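Local coordinates for protein SeqA (Vibrio cholerae, PDB 3SK7), which negatively regulates the initiation of DNA replication, binding pairs of hemimethylated GATC sequences at the chromosomal origin so that newly replicated origins do not fire again, at residues R26-L31 against K71-P76; S43-F48 against V100-P105; V54-N59 against F80-N85. One frame throughout, in Å; residues are numbered along the deposited sequence.

Interaction 1. Residues R26-L31 against K71-P76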
# COMPACT_ATOMS: atom_id res chain seq x y z
N ARG A 26 -5.41 -2.98 7.04
CA ARG A 26 -6.01 -2.95 5.75
C ARG A 26 -5.03 -2.30 4.77
O ARG A 26 -4.83 -2.79 3.65
CB ARG A 26 -7.29 -2.15 5.79
CG ARG A 26 -8.37 -2.82 6.61
CD ARG A 26 -9.75 -2.28 6.33
NE ARG A 26 -9.93 -0.95 6.87
CZ ARG A 26 -10.42 -0.70 8.08
NH1 ARG A 26 -10.74 -1.69 8.88
NH2 ARG A 26 -10.57 0.55 8.52
N PHE A 27 -4.42 -1.19 5.20
CA PHE A 27 -3.38 -0.49 4.44
C PHE A 27 -2.27 -1.46 4.05
O PHE A 27 -1.88 -1.56 2.88
CB PHE A 27 -2.86 0.66 5.30
CG PHE A 27 -1.69 1.42 4.74
CD1 PHE A 27 -1.83 2.22 3.63
CD2 PHE A 27 -0.47 1.39 5.38
CE1 PHE A 27 -0.77 2.99 3.17
CE2 PHE A 27 0.57 2.16 4.91
CZ PHE A 27 0.42 2.94 3.81
N MET A 28 -1.75 -2.18 5.04
CA MET A 28 -0.69 -3.13 4.78
C MET A 28 -1.07 -4.27 3.82
O MET A 28 -0.28 -4.63 2.94
CB MET A 28 -0.16 -3.71 6.09
CG MET A 28 0.65 -2.72 6.94
SD MET A 28 2.04 -2.07 6.03
CE MET A 28 3.16 -1.60 7.30
N LEU A 29 -2.28 -4.82 4.00
CA LEU A 29 -2.71 -5.91 3.14
C LEU A 29 -2.93 -5.41 1.70
O LEU A 29 -2.63 -6.11 0.75
CB LEU A 29 -3.95 -6.59 3.69
CG LEU A 29 -4.49 -7.78 2.92
CD1 LEU A 29 -3.40 -8.81 2.66
CD2 LEU A 29 -5.64 -8.42 3.67
N ILE A 30 -3.45 -4.21 1.56
CA ILE A 30 -3.57 -3.60 0.24
C ILE A 30 -2.20 -3.48 -0.45
O ILE A 30 -2.04 -3.89 -1.62
CB ILE A 30 -4.23 -2.23 0.33
CG1 ILE A 30 -5.74 -2.37 0.54
CG2 ILE A 30 -3.99 -1.39 -0.93
CD1 ILE A 30 -6.41 -1.12 1.09
N LEU A 31 -1.21 -2.95 0.27
CA LEU A 31 0.13 -2.85 -0.29
C LEU A 31 0.73 -4.22 -0.62
O LEU A 31 1.31 -4.41 -1.69
CB LEU A 31 1.04 -2.07 0.64
CG LEU A 31 0.70 -0.60 0.83
CD1 LEU A 31 1.46 -0.04 2.02
CD2 LEU A 31 1.00 0.21 -0.40
N LYS A 71 8.21 5.73 12.19
CA LYS A 71 7.64 4.43 12.53
C LYS A 71 7.55 3.49 11.33
O LYS A 71 6.46 3.00 10.98
CB LYS A 71 6.26 4.60 13.17
CG LYS A 71 6.28 5.44 14.44
CD LYS A 71 4.89 5.58 15.09
CE LYS A 71 3.87 6.17 14.11
NZ LYS A 71 3.11 7.35 14.66
N PRO A 72 8.68 3.26 10.67
CA PRO A 72 8.66 2.37 9.52
C PRO A 72 8.21 0.96 9.90
O PRO A 72 8.58 0.44 10.97
CB PRO A 72 10.11 2.38 9.05
CG PRO A 72 10.89 2.87 10.19
CD PRO A 72 10.03 3.79 10.94
N LYS A 73 7.45 0.34 9.01
CA LYS A 73 7.00 -1.03 9.18
C LYS A 73 7.21 -1.84 7.89
O LYS A 73 7.03 -1.32 6.79
CB LYS A 73 5.52 -1.04 9.56
CG LYS A 73 4.97 -2.36 10.03
CD LYS A 73 3.51 -2.20 10.45
CE LYS A 73 3.02 -3.37 11.28
NZ LYS A 73 1.64 -3.12 11.76
N ALA A 74 7.54 -3.11 8.03
CA ALA A 74 7.71 -3.98 6.89
C ALA A 74 6.38 -4.31 6.27
O ALA A 74 5.41 -4.60 6.99
CB ALA A 74 8.44 -5.24 7.30
N ILE A 75 6.33 -4.24 4.94
CA ILE A 75 5.15 -4.67 4.21
C ILE A 75 5.20 -6.18 4.02
O ILE A 75 6.08 -6.70 3.37
CB ILE A 75 5.04 -3.97 2.86
CG1 ILE A 75 5.01 -2.47 3.05
CG2 ILE A 75 3.78 -4.40 2.14
CD1 ILE A 75 5.14 -1.67 1.74
N PRO A 76 4.28 -6.90 4.65
CA PRO A 76 4.37 -8.36 4.66
C PRO A 76 4.48 -8.99 3.27
O PRO A 76 3.82 -8.54 2.32
CB PRO A 76 3.06 -8.78 5.34
CG PRO A 76 2.71 -7.66 6.21
CD PRO A 76 3.14 -6.41 5.44

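Interaction 2. Residues S43-F48 against V100-P105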
# COMPACT_ATOMS: atom_id res chain seq x y z
N SER A 43 7.28 -2.04 -7.46
CA SER A 43 8.64 -1.60 -7.14
C SER A 43 8.91 -0.23 -7.75
O SER A 43 9.42 0.69 -7.07
CB SER A 43 9.67 -2.61 -7.63
OG SER A 43 10.99 -2.18 -7.33
N GLU A 44 8.58 -0.08 -9.03
CA GLU A 44 8.83 1.20 -9.70
C GLU A 44 8.04 2.31 -9.01
O GLU A 44 8.54 3.43 -8.81
CB GLU A 44 8.47 1.15 -11.19
CG GLU A 44 8.97 2.37 -11.97
CD GLU A 44 8.09 3.62 -11.84
OE1 GLU A 44 6.86 3.51 -11.59
OE2 GLU A 44 8.67 4.72 -11.99
N ALA A 45 6.78 2.02 -8.69
CA ALA A 45 5.89 3.04 -8.15
C ALA A 45 6.26 3.51 -6.76
O ALA A 45 5.97 4.65 -6.40
CB ALA A 45 4.47 2.53 -8.18
N THR A 46 6.86 2.62 -5.98
CA THR A 46 7.20 2.94 -4.60
C THR A 46 8.59 3.49 -4.44
O THR A 46 8.84 4.28 -3.54
CB THR A 46 7.05 1.70 -3.68
OG1 THR A 46 7.82 0.61 -4.20
CG2 THR A 46 5.58 1.27 -3.55
N MET A 47 9.51 3.05 -5.32
CA MET A 47 10.90 3.50 -5.23
C MET A 47 11.11 4.80 -6.00
O MET A 47 12.14 5.42 -5.86
CB MET A 47 11.85 2.40 -5.73
CG MET A 47 11.81 1.08 -4.89
SD MET A 47 12.35 1.23 -3.19
CE MET A 47 10.83 1.54 -2.39
N PHE A 48 10.10 5.21 -6.75
CA PHE A 48 10.15 6.44 -7.55
C PHE A 48 10.39 7.69 -6.71
O PHE A 48 9.78 7.88 -5.66
CB PHE A 48 8.83 6.57 -8.32
CG PHE A 48 8.69 7.87 -9.05
CD1 PHE A 48 9.54 8.17 -10.10
CD2 PHE A 48 7.70 8.78 -8.70
CE1 PHE A 48 9.42 9.37 -10.79
CE2 PHE A 48 7.57 9.98 -9.38
CZ PHE A 48 8.43 10.28 -10.42
N VAL A 100 -2.23 4.75 -8.98
CA VAL A 100 -2.25 5.56 -10.19
C VAL A 100 -1.00 5.30 -11.03
O VAL A 100 -1.10 5.13 -12.27
CB VAL A 100 -2.34 7.07 -9.85
CG1 VAL A 100 -2.01 7.90 -11.05
CG2 VAL A 100 -3.72 7.42 -9.37
N ARG A 101 0.16 5.28 -10.38
CA ARG A 101 1.40 5.04 -11.09
C ARG A 101 1.48 3.63 -11.69
O ARG A 101 2.06 3.43 -12.77
CB ARG A 101 2.57 5.29 -10.18
CG ARG A 101 3.88 5.14 -10.83
CD ARG A 101 4.12 6.24 -11.85
NE ARG A 101 5.52 6.24 -12.22
CZ ARG A 101 6.15 7.28 -12.74
NH1 ARG A 101 7.43 7.16 -13.01
NH2 ARG A 101 5.51 8.41 -12.97
N MET A 102 0.88 2.66 -11.00
CA MET A 102 0.83 1.30 -11.52
C MET A 102 -0.16 1.12 -12.66
O MET A 102 -0.22 0.05 -13.26
CB MET A 102 0.47 0.32 -10.39
CG MET A 102 1.55 0.10 -9.33
SD MET A 102 1.06 -1.03 -8.03
CE MET A 102 1.10 -2.61 -8.86
N GLY A 103 -0.96 2.14 -12.93
CA GLY A 103 -1.86 2.14 -14.08
C GLY A 103 -3.30 1.73 -13.84
O GLY A 103 -4.03 1.48 -14.80
N PHE A 104 -3.70 1.67 -12.57
CA PHE A 104 -5.07 1.31 -12.27
C PHE A 104 -6.03 2.45 -12.64
O PHE A 104 -5.72 3.63 -12.54
CB PHE A 104 -5.23 0.99 -10.79
CG PHE A 104 -4.65 -0.33 -10.38
CD1 PHE A 104 -5.43 -1.47 -10.38
CD2 PHE A 104 -3.34 -0.43 -9.97
CE1 PHE A 104 -4.90 -2.68 -9.98
CE2 PHE A 104 -2.81 -1.64 -9.57
CZ PHE A 104 -3.61 -2.76 -9.57
N PRO A 105 -7.22 2.09 -13.08
CA PRO A 105 -8.27 3.06 -13.32
C PRO A 105 -8.84 3.61 -12.01
O PRO A 105 -8.80 2.93 -10.98
CB PRO A 105 -9.33 2.27 -14.08
CG PRO A 105 -9.09 0.85 -13.65
CD PRO A 105 -7.61 0.73 -13.43

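Interaction 3. Residues V54-N59 against F80-N85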
# COMPACT_ATOMS: atom_id res chain seq x y z
N VAL A 54 9.94 10.87 1.39
CA VAL A 54 10.09 9.45 1.11
C VAL A 54 9.08 8.69 1.95
O VAL A 54 9.05 8.84 3.17
CB VAL A 54 11.53 8.94 1.47
CG1 VAL A 54 11.70 7.46 1.15
CG2 VAL A 54 12.55 9.73 0.71
N TYR A 55 8.28 7.86 1.30
CA TYR A 55 7.31 7.04 1.98
C TYR A 55 7.73 5.59 2.07
O TYR A 55 7.37 4.91 3.03
CB TYR A 55 5.96 7.12 1.24
CG TYR A 55 5.25 8.42 1.35
CD1 TYR A 55 5.07 9.03 2.58
CD2 TYR A 55 4.74 9.05 0.24
CE1 TYR A 55 4.40 10.25 2.70
CE2 TYR A 55 4.07 10.26 0.34
CZ TYR A 55 3.92 10.85 1.58
OH TYR A 55 3.26 12.06 1.71
N PHE A 56 8.45 5.10 1.07
CA PHE A 56 8.82 3.71 0.96
C PHE A 56 10.33 3.55 0.85
O PHE A 56 11.03 4.43 0.30
CB PHE A 56 8.21 3.09 -0.29
CG PHE A 56 6.71 3.11 -0.30
CD1 PHE A 56 6.01 4.13 -0.91
CD2 PHE A 56 6.00 2.09 0.31
CE1 PHE A 56 4.62 4.15 -0.89
CE2 PHE A 56 4.61 2.09 0.32
CZ PHE A 56 3.93 3.11 -0.28
N ALA A 57 10.81 2.41 1.32
CA ALA A 57 12.19 2.02 1.14
C ALA A 57 12.30 0.51 1.07
O ALA A 57 11.32 -0.18 1.32
CB ALA A 57 13.07 2.57 2.26
N ASP A 58 13.49 0.00 0.76
CA ASP A 58 13.75 -1.44 0.82
C ASP A 58 14.44 -1.85 2.10
O ASP A 58 14.87 -2.99 2.24
CB ASP A 58 14.49 -1.94 -0.43
CG ASP A 58 15.96 -1.62 -0.41
OD1 ASP A 58 16.37 -0.72 0.35
OD2 ASP A 58 16.71 -2.25 -1.18
N ASN A 59 14.47 -0.95 3.07
CA ASN A 59 15.03 -1.23 4.38
C ASN A 59 14.58 -0.20 5.43
O ASN A 59 14.22 0.91 5.08
CB ASN A 59 16.54 -1.28 4.31
CG ASN A 59 17.16 0.08 4.06
OD1 ASN A 59 17.55 0.77 4.99
ND2 ASN A 59 17.19 0.50 2.79
N PHE A 80 9.87 -4.57 1.01
CA PHE A 80 9.72 -3.14 1.23
C PHE A 80 9.23 -2.76 2.62
O PHE A 80 8.65 -3.60 3.34
CB PHE A 80 8.80 -2.54 0.15
CG PHE A 80 9.33 -2.73 -1.24
CD1 PHE A 80 10.46 -2.06 -1.68
CD2 PHE A 80 8.75 -3.63 -2.11
CE1 PHE A 80 10.96 -2.24 -2.95
CE2 PHE A 80 9.27 -3.81 -3.39
CZ PHE A 80 10.38 -3.12 -3.78
N TRP A 81 9.44 -1.50 2.97
CA TRP A 81 9.06 -0.86 4.22
C TRP A 81 8.32 0.41 3.89
O TRP A 81 8.54 1.01 2.82
CB TRP A 81 10.31 -0.49 5.03
CG TRP A 81 11.05 -1.69 5.59
CD1 TRP A 81 11.76 -2.61 4.88
CD2 TRP A 81 11.10 -2.08 6.95
NE1 TRP A 81 12.26 -3.57 5.74
CE2 TRP A 81 11.86 -3.27 7.02
CE3 TRP A 81 10.58 -1.55 8.13
CZ2 TRP A 81 12.11 -3.93 8.22
CZ3 TRP A 81 10.85 -2.20 9.31
CH2 TRP A 81 11.59 -3.38 9.35
N VAL A 82 7.42 0.81 4.79
CA VAL A 82 6.64 2.03 4.61
C VAL A 82 6.54 2.80 5.91
O VAL A 82 6.53 2.21 6.98
CB VAL A 82 5.24 1.70 4.04
CG1 VAL A 82 4.40 0.88 5.01
CG2 VAL A 82 4.49 2.94 3.65
N ILE A 83 6.50 4.13 5.82
CA ILE A 83 6.29 4.94 7.00
C ILE A 83 4.82 4.87 7.46
O ILE A 83 3.89 4.82 6.65
CB ILE A 83 6.75 6.39 6.81
CG1 ILE A 83 5.85 7.15 5.85
CG2 ILE A 83 8.20 6.42 6.31
CD1 ILE A 83 6.19 8.62 5.77
N THR A 84 4.62 4.82 8.78
CA THR A 84 3.29 4.67 9.33
C THR A 84 2.93 5.73 10.34
O THR A 84 1.89 5.61 10.99
CB THR A 84 3.04 3.29 9.95
OG1 THR A 84 3.78 3.15 11.16
CG2 THR A 84 3.42 2.19 9.01
N ASN A 85 3.75 6.78 10.44
CA ASN A 85 3.43 7.91 11.32
C ASN A 85 2.42 8.82 10.65
O ASN A 85 2.68 10.00 10.39
CB ASN A 85 4.69 8.74 11.64
CG ASN A 85 5.23 9.48 10.41
OD1 ASN A 85 5.02 9.06 9.27
ND2 ASN A 85 5.92 10.59 10.64

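Interaction 1. Residues R26-L31 against K71-P76
M28 is the main bump of this contact, reaching out from the helix into a hollow formed by K73, A74, I75 and P76. The bend at chi2 (-58°) swings SD and CE out toward the strand, where the chain ends against the K73 side chain. The sulfur comes to rest by the CG1 arm of I75, with SD 4.2 Å from I75 CG1. At the end of the chain, CE lies alongside the aliphatic stem of K73, about equally near CB, CG and CD; the approach is unusually short, but K73 occupies two conformations, so the exact fit is doubtful. The same methyl faces the carbonyl of A74, CE to O 3.8 Å. Nearer the helix, the P76 ring closes the hollow at the root of the methionine, where M28 CB and P76 CD are 4.3 Å apart.

I75 supplies the reciprocal bump. Its CG2 methyl, anti to the backbone N, enters the shallow groove between M28 and L31, one helical turn apart: it is 4.1 Å from M28 O and 3.9 Å from L31 CB. The longer arm of I75 runs on to L31, where CD1 meets CD1 at 4.0 Å, and the two side chains run roughly perpendicular to each other. L31 CD1 also rests on one face of the F27 ring, near its rim, tying this patch to the deeper core.

Just beyond, the S32 hydroxyl lies within hydrogen-bonding reach of both M28 O and P76 O, which must share its single proton. Helix 23-37 thus packs beside strand 73-74 and the loop leaving it; V82 of the adjoining strand 81-82 touches F27, M28 and I75, while helix 88-101 meets F27 through K91, M94 and V95.

Interaction 2. Residues S43-F48 against V100-P105
E44 receives R101 side-on, each carboxylate oxygen taking one guanidinium nitrogen. R101 NE gives a nearly straight bond to E44 OE1 (3.1 Å, 170° at the hydrogen), which is accepted on the syn lone pair of OE1, and R101 NH1 bonds to OE2 of E44 at 2.9 Å. Two bonds to two oxygens, with the flat groups nearly coplanar, restrain rotation of the guanidinium. F48 lies across one face of that group: R101 CZ stands 4.2 Å from the centroid of the F48 ring, almost on the ring normal, in a cation-pi stack whose planes are inclined by 29°. Behind the charges, CB and CG of R101 rest on A45, whose CB is 3.8 Å from R101 CG. R101 belongs to the last turn of helix 88-101, which closes in a Schellman motif with G103 at positive phi. Its CG, anti to the backbone N, reaches toward A45, and the bend at chi2 (69°) then lifts the chain to the level of the E44 carboxylate. M102 continues the apolar layer inward, with CG 4.0 Å from A45 CB, and also touches S41 and F42. Past the helix end, F104 packs on K4 and M8 of helix 3-12.

Interaction 3. Residues V54-N59 against F80-N85
A57 and W81 bond both ways through the backbone, the hydrogen-bonded pair of two short antiparallel strands, 56-57 being an outer strand of the chain's three-stranded sheet: A57 N to W81 O is 3.1 Å and W81 N to A57 O is 2.8 Å. A third backbone bond, I83 N to Y55 O (3.0 Å), lies beyond the non-hydrogen-bonded pair F56 and V82, where a weaker CA-H...O contact fills in, F56 CA to W81 O at 3.3 Å.

Among apolar contacts, F56 and V82 run alongside each other from the same sheet face, with F56 CE2 3.4 Å from V82 CG2. The chi1 of I83 (70°) tucks CG1 over its own backbone, and the extended chain beyond brings CD1 to the edge of the Y55 ring, 3.4 Å from Y55 CD1.

A ring-on-backbone contact closes the other end: the W81 indole lays one face over N59, with W81 CD1 3.6 Å from N59 CA.

N59 is the N-cap of helix 60-66, its side chain capping a backbone N; L63 of that helix touches A57, W81 and I83. On the face bearing F56 and V82, F27 and L31 of helix 23-37, M94 of helix 88-101 and helix 39-47 approach.

How the interactions relate
Interactions 1 and 3 share the small antiparallel sheet: strand 81-82 pairs with 56-57 on one side and 73-74 on the other, and the two interactions touch directly through probable hydrogen bonds I75 N to F80 O and K71 O to T84 OG1. Both are partly buried, but interaction 3 joins strands mainly by backbone bonds, whereas interaction 1 sets a helix against a strand and the loop that follows it through interlocking apolar side chains. Interaction 2 lies at the surface, joining the ends of two helices by a salt bridge and a cation-pi stack. It meets interaction 3 by packing of S43, T46 and M47 against F56 and F80, and stays separate from interaction 1.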